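Local coordinates for Phosphoglucomutase/phosphomannomutase family protein (Burkholderia thailandensis, PDB 3UW2) that probably catalyses intramolecular phosphoryl transfer on phosphohexoses, as in the phosphoglucomutase/phosphomannomutase family, and carries a bound zinc ion where such enzymes use magnesium, at residues Q278-P282 / D283-M287; A313-V316 / R317-G321; E173-V177 / A178-V182. All coordinates share one frame; numbering follows the deposited sequence.

Interaction 1 (Q278-P282 / D283-M287); sequences QIIYP and DRQLM. With EDO (1,2-ethanediol), chain G.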
# COMPACT_ATOMS: atom_id res chain seq x y z
N GLN A 278 -5.74 18.22 10.48
CA GLN A 278 -6.52 17.68 9.36
C GLN A 278 -5.80 16.49 8.74
O GLN A 278 -4.62 16.60 8.36
CB GLN A 278 -6.73 18.74 8.27
CG GLN A 278 -7.48 20.01 8.71
CD GLN A 278 -8.71 19.68 9.49
OE1 GLN A 278 -8.76 19.92 10.70
NE2 GLN A 278 -9.68 19.08 8.85
N ILE A 279 -6.49 15.36 8.63
CA ILE A 279 -5.93 14.23 7.90
C ILE A 279 -6.03 14.51 6.37
O ILE A 279 -7.08 14.85 5.91
CB ILE A 279 -6.68 12.91 8.22
CG1 ILE A 279 -6.61 12.64 9.72
CG2 ILE A 279 -6.08 11.77 7.36
CD1 ILE A 279 -7.85 11.99 10.29
N ILE A 280 -4.95 14.37 5.60
CA ILE A 280 -5.00 14.55 4.13
C ILE A 280 -5.07 13.17 3.47
O ILE A 280 -4.08 12.38 3.46
CB ILE A 280 -3.78 15.41 3.60
CG1 ILE A 280 -3.61 16.67 4.45
CG2 ILE A 280 -3.92 15.75 2.10
CD1 ILE A 280 -4.76 17.68 4.42
N TYR A 281 -6.27 12.79 3.02
CA TYR A 281 -6.48 11.45 2.45
C TYR A 281 -5.65 11.24 1.21
O TYR A 281 -5.26 12.20 0.54
CB TYR A 281 -7.96 11.17 2.17
CG TYR A 281 -8.67 11.01 3.46
CD1 TYR A 281 -9.56 11.98 3.92
CD2 TYR A 281 -8.38 9.93 4.29
CE1 TYR A 281 -10.17 11.87 5.17
CE2 TYR A 281 -8.96 9.81 5.55
CZ TYR A 281 -9.86 10.78 5.98
OH TYR A 281 -10.46 10.64 7.22
N PRO A 282 -5.31 9.98 0.91
CA PRO A 282 -4.35 9.83 -0.20
C PRO A 282 -4.92 10.25 -1.56
O PRO A 282 -4.13 10.55 -2.41
CB PRO A 282 -4.02 8.33 -0.19
CG PRO A 282 -4.22 7.96 1.28
CD PRO A 282 -5.35 8.79 1.79
N ASP A 283 -6.25 10.30 -1.79
CA ASP A 283 -6.62 10.83 -3.09
C ASP A 283 -6.23 12.33 -3.21
O ASP A 283 -5.96 12.80 -4.36
CB ASP A 283 -8.10 10.59 -3.45
CG ASP A 283 -9.05 11.03 -2.38
OD1 ASP A 283 -8.59 11.47 -1.27
OD2 ASP A 283 -10.28 10.93 -2.67
N ARG A 284 -6.22 13.08 -2.08
CA ARG A 284 -5.78 14.51 -2.15
C ARG A 284 -4.28 14.64 -2.30
O ARG A 284 -3.79 15.45 -3.08
CB ARG A 284 -6.28 15.33 -0.98
CG ARG A 284 -7.79 15.52 -1.06
CD ARG A 284 -8.24 16.11 0.25
NE ARG A 284 -8.22 17.56 0.21
CZ ARG A 284 -8.11 18.30 1.30
NH1 ARG A 284 -7.93 17.72 2.49
NH2 ARG A 284 -8.16 19.61 1.22
N GLN A 285 -3.56 13.81 -1.56
CA GLN A 285 -2.11 13.69 -1.76
C GLN A 285 -1.72 13.46 -3.24
O GLN A 285 -0.74 14.03 -3.73
CB GLN A 285 -1.55 12.55 -0.93
CG GLN A 285 -1.65 12.74 0.61
CD GLN A 285 -1.02 11.52 1.32
OE1 GLN A 285 0.11 11.07 0.97
NE2 GLN A 285 -1.77 10.92 2.24
N LEU A 286 -2.38 12.52 -3.88
CA LEU A 286 -2.12 12.19 -5.29
C LEU A 286 -2.34 13.41 -6.20
O LEU A 286 -1.59 13.57 -7.17
CB LEU A 286 -2.98 11.01 -5.78
CG LEU A 286 -2.59 10.42 -7.14
CD1 LEU A 286 -1.21 9.78 -7.03
CD2 LEU A 286 -3.60 9.38 -7.57
N MET A 287 -3.35 14.25 -5.92
CA MET A 287 -3.48 15.50 -6.71
C MET A 287 -2.19 16.34 -6.66
O MET A 287 -1.73 16.86 -7.67
CB MET A 287 -4.73 16.28 -6.30
CG MET A 287 -5.99 15.56 -6.78
SD MET A 287 -7.62 16.34 -6.61
CE MET A 287 -8.03 16.09 -4.88
C1 EDO G . -13.26 9.40 -1.92
O1 EDO G . -12.58 10.51 -1.32
C2 EDO G . -14.53 9.08 -1.13
O2 EDO G . -14.06 8.59 0.13
O HOH W 1 -8.34 14.86 3.36
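Helix-start contact: the loop ending at Tyr281, which follows strand 270-273, turns into helix 282-296, and the side chains of Ile280 and Tyr281 meet those of the first helical turn. The Gln285 amide reaches back along the chain, NE2 giving its hydrogen to Ile280 O at 3.0 Å with an N-H...O angle of 161°; the acceptor lies near the amide plane, which fixes the rotation of that amide. CG of Gln285 sits anti to its carbonyl carbon and the chain runs straight beyond it, side by side with the Pro282 ring. Tyr281 is the N-cap residue. Its carbonyl O accepts from Gln285 N at 3.1 Å, with only a weak bond from Arg284 N, while Leu286 N closes the next turn on Pro282 O. This is the entry to the first helix of the third alpha/beta/alpha domain. Arg284 bends at chi3 (90°), bringing NH1 within 3.7 Å of Ile280 CD1. A water in the guanidinium plane joins NH1 (3.0 Å) to Ile279 O and Tyr281 N, and NH2 and NE donate to Leu388 O and Pro389 O respectively. Asp283 OD2 takes hydrogen bonds from Thr309 N and, at 2.7 Å, from O1 of an ethanediol probably left by crystallisation.

Interaction 2 (A313-V316 / R317-G321); sequences ARWV and REKGG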
# COMPACT_ATOMS: atom_id res chain seq x y z
N ALA A 313 -10.17 13.35 -11.64
CA ALA A 313 -10.25 13.37 -13.10
C ALA A 313 -10.01 14.80 -13.64
O ALA A 313 -9.15 15.00 -14.52
CB ALA A 313 -11.61 12.85 -13.59
N ARG A 314 -10.80 15.76 -13.13
CA ARG A 314 -10.75 17.14 -13.59
C ARG A 314 -9.37 17.77 -13.26
O ARG A 314 -8.72 18.42 -14.11
CB ARG A 314 -11.87 17.95 -12.92
CG ARG A 314 -11.84 19.42 -13.34
CD ARG A 314 -12.82 20.30 -12.55
NE ARG A 314 -14.10 20.21 -13.24
CZ ARG A 314 -14.38 20.78 -14.41
NH1 ARG A 314 -13.49 21.54 -15.04
NH2 ARG A 314 -15.58 20.62 -14.97
N TRP A 315 -8.91 17.53 -12.04
CA TRP A 315 -7.61 18.02 -11.62
C TRP A 315 -6.53 17.55 -12.57
O TRP A 315 -5.69 18.36 -13.08
CB TRP A 315 -7.36 17.54 -10.21
CG TRP A 315 -6.02 17.93 -9.71
CD1 TRP A 315 -4.84 17.23 -9.84
CD2 TRP A 315 -5.65 19.17 -8.97
NE1 TRP A 315 -3.81 17.91 -9.26
CE2 TRP A 315 -4.22 19.06 -8.70
CE3 TRP A 315 -6.34 20.29 -8.51
CZ2 TRP A 315 -3.53 20.05 -8.01
CZ3 TRP A 315 -5.63 21.29 -7.79
CH2 TRP A 315 -4.25 21.17 -7.57
N VAL A 316 -6.51 16.24 -12.84
CA VAL A 316 -5.44 15.68 -13.68
C VAL A 316 -5.51 16.28 -15.10
O VAL A 316 -4.47 16.67 -15.65
CB VAL A 316 -5.47 14.13 -13.77
CG1 VAL A 316 -4.62 13.62 -14.96
CG2 VAL A 316 -5.03 13.51 -12.43
N ARG A 317 -6.72 16.44 -15.63
CA ARG A 317 -6.88 17.08 -16.96
C ARG A 317 -6.45 18.51 -17.00
O ARG A 317 -5.75 18.90 -17.94
CB ARG A 317 -8.27 16.99 -17.53
CG ARG A 317 -8.65 15.58 -17.90
CD ARG A 317 -10.05 15.58 -18.44
NE ARG A 317 -10.71 14.31 -18.13
CZ ARG A 317 -11.81 14.23 -17.39
NH1 ARG A 317 -12.39 15.34 -16.90
NH2 ARG A 317 -12.36 13.05 -17.16
N GLU A 318 -6.82 19.27 -15.97
CA GLU A 318 -6.47 20.68 -15.92
C GLU A 318 -4.99 20.84 -15.73
O GLU A 318 -4.42 21.83 -16.16
CB GLU A 318 -7.32 21.47 -14.87
CG GLU A 318 -8.77 21.55 -15.32
CD GLU A 318 -9.74 22.20 -14.34
OE1 GLU A 318 -9.40 22.44 -13.18
OE2 GLU A 318 -10.89 22.49 -14.78
N LYS A 319 -4.34 19.85 -15.12
CA LYS A 319 -2.90 19.89 -14.95
C LYS A 319 -2.18 19.29 -16.19
O LYS A 319 -0.98 19.16 -16.17
CB LYS A 319 -2.48 19.16 -13.66
CG LYS A 319 -2.44 20.02 -12.37
CD LYS A 319 -3.55 21.06 -12.32
CE LYS A 319 -3.41 22.03 -11.13
NZ LYS A 319 -4.66 22.84 -11.08
N GLY A 320 -2.90 18.96 -17.26
CA GLY A 320 -2.25 18.55 -18.54
C GLY A 320 -1.97 17.03 -18.66
O GLY A 320 -1.24 16.62 -19.56
N GLY A 321 -2.56 16.21 -17.78
CA GLY A 321 -2.41 14.77 -17.83
C GLY A 321 -3.65 14.03 -18.25
O GLY A 321 -4.67 14.64 -18.57
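Lys319 lies over one face of the Trp315 indole, CE 3.8 Å from the centroid of the six-membered ring and NZ 3.9 Å from it, a CH-pi and a cation-pi contact together. These side chains meet at the C-terminal end of helix 311-318, which closes with a Schellman motif in the beta-alpha-beta unit linking strands 301-305 and 322-326. The lysine bends at chi2 (37°), which folds its chain back over the ring. One turn apart on the helix, Arg314 and Glu318 form a salt bridge: NH1 meets OE2 at 2.8 Å, the oxygen exactly in the guanidinium plane but approached from above the carboxylate, the two planes 61° apart. Arg317, extended from CG to NE, turns a guanidinium face to Ala313, with NH2 3.7 Å from CB. Val316 packs inward on Ile302 and Pro323 of the flanking strands. In the closing turn Gly320 takes the positive phi (89°) of the C-prime residue, its N bonded to Arg317 O at 2.9 Å. Gly321 N then donates to Val316 O at 2.9 Å, and the Val316 methyl CG1 comes 3.5 Å from Gly321 C.

Interaction 3 (E173-V177 / A178-V182); sequences EQYDV and ADQYV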
# COMPACT_ATOMS: atom_id res chain seq x y z
N GLU A 173 23.26 -15.51 2.09
CA GLU A 173 24.16 -14.40 2.39
C GLU A 173 23.33 -13.31 3.01
O GLU A 173 22.23 -13.06 2.55
CB GLU A 173 24.74 -13.83 1.09
CG GLU A 173 25.71 -12.67 1.34
CD GLU A 173 26.47 -12.24 0.08
OE1 GLU A 173 26.28 -12.86 -1.00
OE2 GLU A 173 27.30 -11.30 0.19
N GLN A 174 23.88 -12.65 4.02
CA GLN A 174 23.25 -11.43 4.59
C GLN A 174 23.82 -10.16 3.97
O GLN A 174 25.02 -10.08 3.71
CB GLN A 174 23.39 -11.43 6.12
CG GLN A 174 22.48 -12.51 6.73
CD GLN A 174 22.69 -12.62 8.24
OE1 GLN A 174 23.72 -12.23 8.72
NE2 GLN A 174 21.74 -13.20 8.95
N TYR A 175 22.95 -9.21 3.66
CA TYR A 175 23.37 -8.02 2.97
C TYR A 175 22.59 -6.82 3.48
O TYR A 175 21.35 -6.85 3.52
CB TYR A 175 23.16 -8.15 1.44
CG TYR A 175 23.66 -6.93 0.70
CD1 TYR A 175 25.04 -6.67 0.58
CD2 TYR A 175 22.75 -5.98 0.17
CE1 TYR A 175 25.50 -5.52 -0.09
CE2 TYR A 175 23.19 -4.84 -0.50
CZ TYR A 175 24.56 -4.61 -0.63
OH TYR A 175 25.01 -3.48 -1.28
N ASP A 176 23.31 -5.78 3.89
CA ASP A 176 22.61 -4.59 4.35
C ASP A 176 22.50 -3.60 3.19
O ASP A 176 23.47 -3.05 2.73
CB ASP A 176 23.26 -3.99 5.62
CG ASP A 176 22.44 -2.81 6.24
OD1 ASP A 176 21.41 -2.37 5.74
OD2 ASP A 176 22.86 -2.31 7.26
N VAL A 177 21.27 -3.35 2.78
CA VAL A 177 20.93 -2.49 1.63
C VAL A 177 20.46 -1.05 2.08
O VAL A 177 20.16 -0.16 1.24
CB VAL A 177 19.82 -3.19 0.81
CG1 VAL A 177 18.46 -2.94 1.44
CG2 VAL A 177 19.80 -2.67 -0.63
N ALA A 178 20.50 -0.79 3.38
CA ALA A 178 20.01 0.51 3.89
C ALA A 178 20.79 1.73 3.39
O ALA A 178 20.20 2.75 3.02
CB ALA A 178 19.99 0.50 5.43
N ASP A 179 22.11 1.64 3.37
CA ASP A 179 22.93 2.75 2.94
C ASP A 179 22.65 3.05 1.46
O ASP A 179 22.53 4.22 1.11
CB ASP A 179 24.43 2.45 3.06
CG ASP A 179 24.91 2.42 4.49
OD1 ASP A 179 24.17 2.79 5.43
OD2 ASP A 179 26.07 2.01 4.67
N GLN A 180 22.60 2.01 0.60
CA GLN A 180 22.28 2.25 -0.82
C GLN A 180 20.89 2.93 -0.93
O GLN A 180 20.68 3.83 -1.71
CB GLN A 180 22.15 0.98 -1.64
CG GLN A 180 23.44 0.36 -2.04
CD GLN A 180 23.23 -0.89 -2.84
OE1 GLN A 180 23.59 -1.99 -2.41
NE2 GLN A 180 22.67 -0.74 -4.02
N TYR A 181 19.96 2.45 -0.15
CA TYR A 181 18.59 3.04 -0.22
C TYR A 181 18.57 4.54 0.16
O TYR A 181 18.10 5.42 -0.58
CB TYR A 181 17.72 2.25 0.71
CG TYR A 181 16.26 2.73 0.78
CD1 TYR A 181 15.33 2.36 -0.20
CD2 TYR A 181 15.82 3.47 1.86
CE1 TYR A 181 13.96 2.79 -0.08
CE2 TYR A 181 14.52 3.91 1.98
CZ TYR A 181 13.58 3.55 1.00
OH TYR A 181 12.23 3.97 1.16
N VAL A 182 19.08 4.85 1.35
CA VAL A 182 19.11 6.23 1.81
C VAL A 182 19.87 7.11 0.82
O VAL A 182 19.37 8.19 0.46
CB VAL A 182 19.71 6.36 3.23
CG1 VAL A 182 19.80 7.84 3.66
CG2 VAL A 182 18.84 5.54 4.23
O HOH W 2 24.04 -0.56 1.30
O HOH W 3 22.76 0.53 7.60
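Asp176 OD1 accepts a hydrogen bond from Ala178 N at 3.0 Å, with an N-H...O angle of 161°, and so caps the start of helix 178-186. The capped turn joins a strand to a helix: strand 172-174, at the edge of the first domain's sheet, pairs with strand 92-98, and the chain then turns into the first helix of the second alpha/beta/alpha domain. With CG anti to the backbone N (chi1 -173°), the carboxylate swings over the turn, where Ala178 N meets OD1 from above the carboxylate plane and Ala178 CB lies 3.2 Å from the same oxygen. The other oxygen, OD2, is bonded to a water at 2.9 Å; that water also reaches Asp179 OD1, but weakly, and Asp179 has its stronger partner in a salt bridge to Arg212 of helix 206-216. The Tyr175 and Gln180 side chains cross at about a right angle, with the ring and amide planes 72° apart, OE1 coming up at the ring edge beside the hydroxyl; the OH-OE1 separation modelled there is too short to be trusted. Val177 packs on Val103 and Phe106 of helix 101-107, and Tyr181, edge-to-face with Phe106, binds Asp363 through its hydroxyl. A second water bridges Asp176 O to Gln180 N, 3.0 Å from that nitrogen. Past it, Tyr181 N donates to Val177 O at 3.0 Å, the first backbone bond of the helix.

In the fold
Interactions 1 and 2 belong to the third alpha/beta/alpha domain and meet directly: Met287 O at the end of 283-287 accepts a weak hydrogen bond from Trp315 NE1 at 2.8 Å, although their centres are 16 Å apart, so the two helices they mark pack against one another. Interaction 3 lies at the passage from domain I to domain II, its centre 31 Å from that of interaction 1 and 38 Å from that of interaction 2, with no touch to either. The zinc held by Asp264, Asp266 and Asp268 is in contact with none of the three: the side chain of Pro282 is about 12 Å from it and that of Tyr181 about 13 Å. Interaction 2 stands away from the metal site.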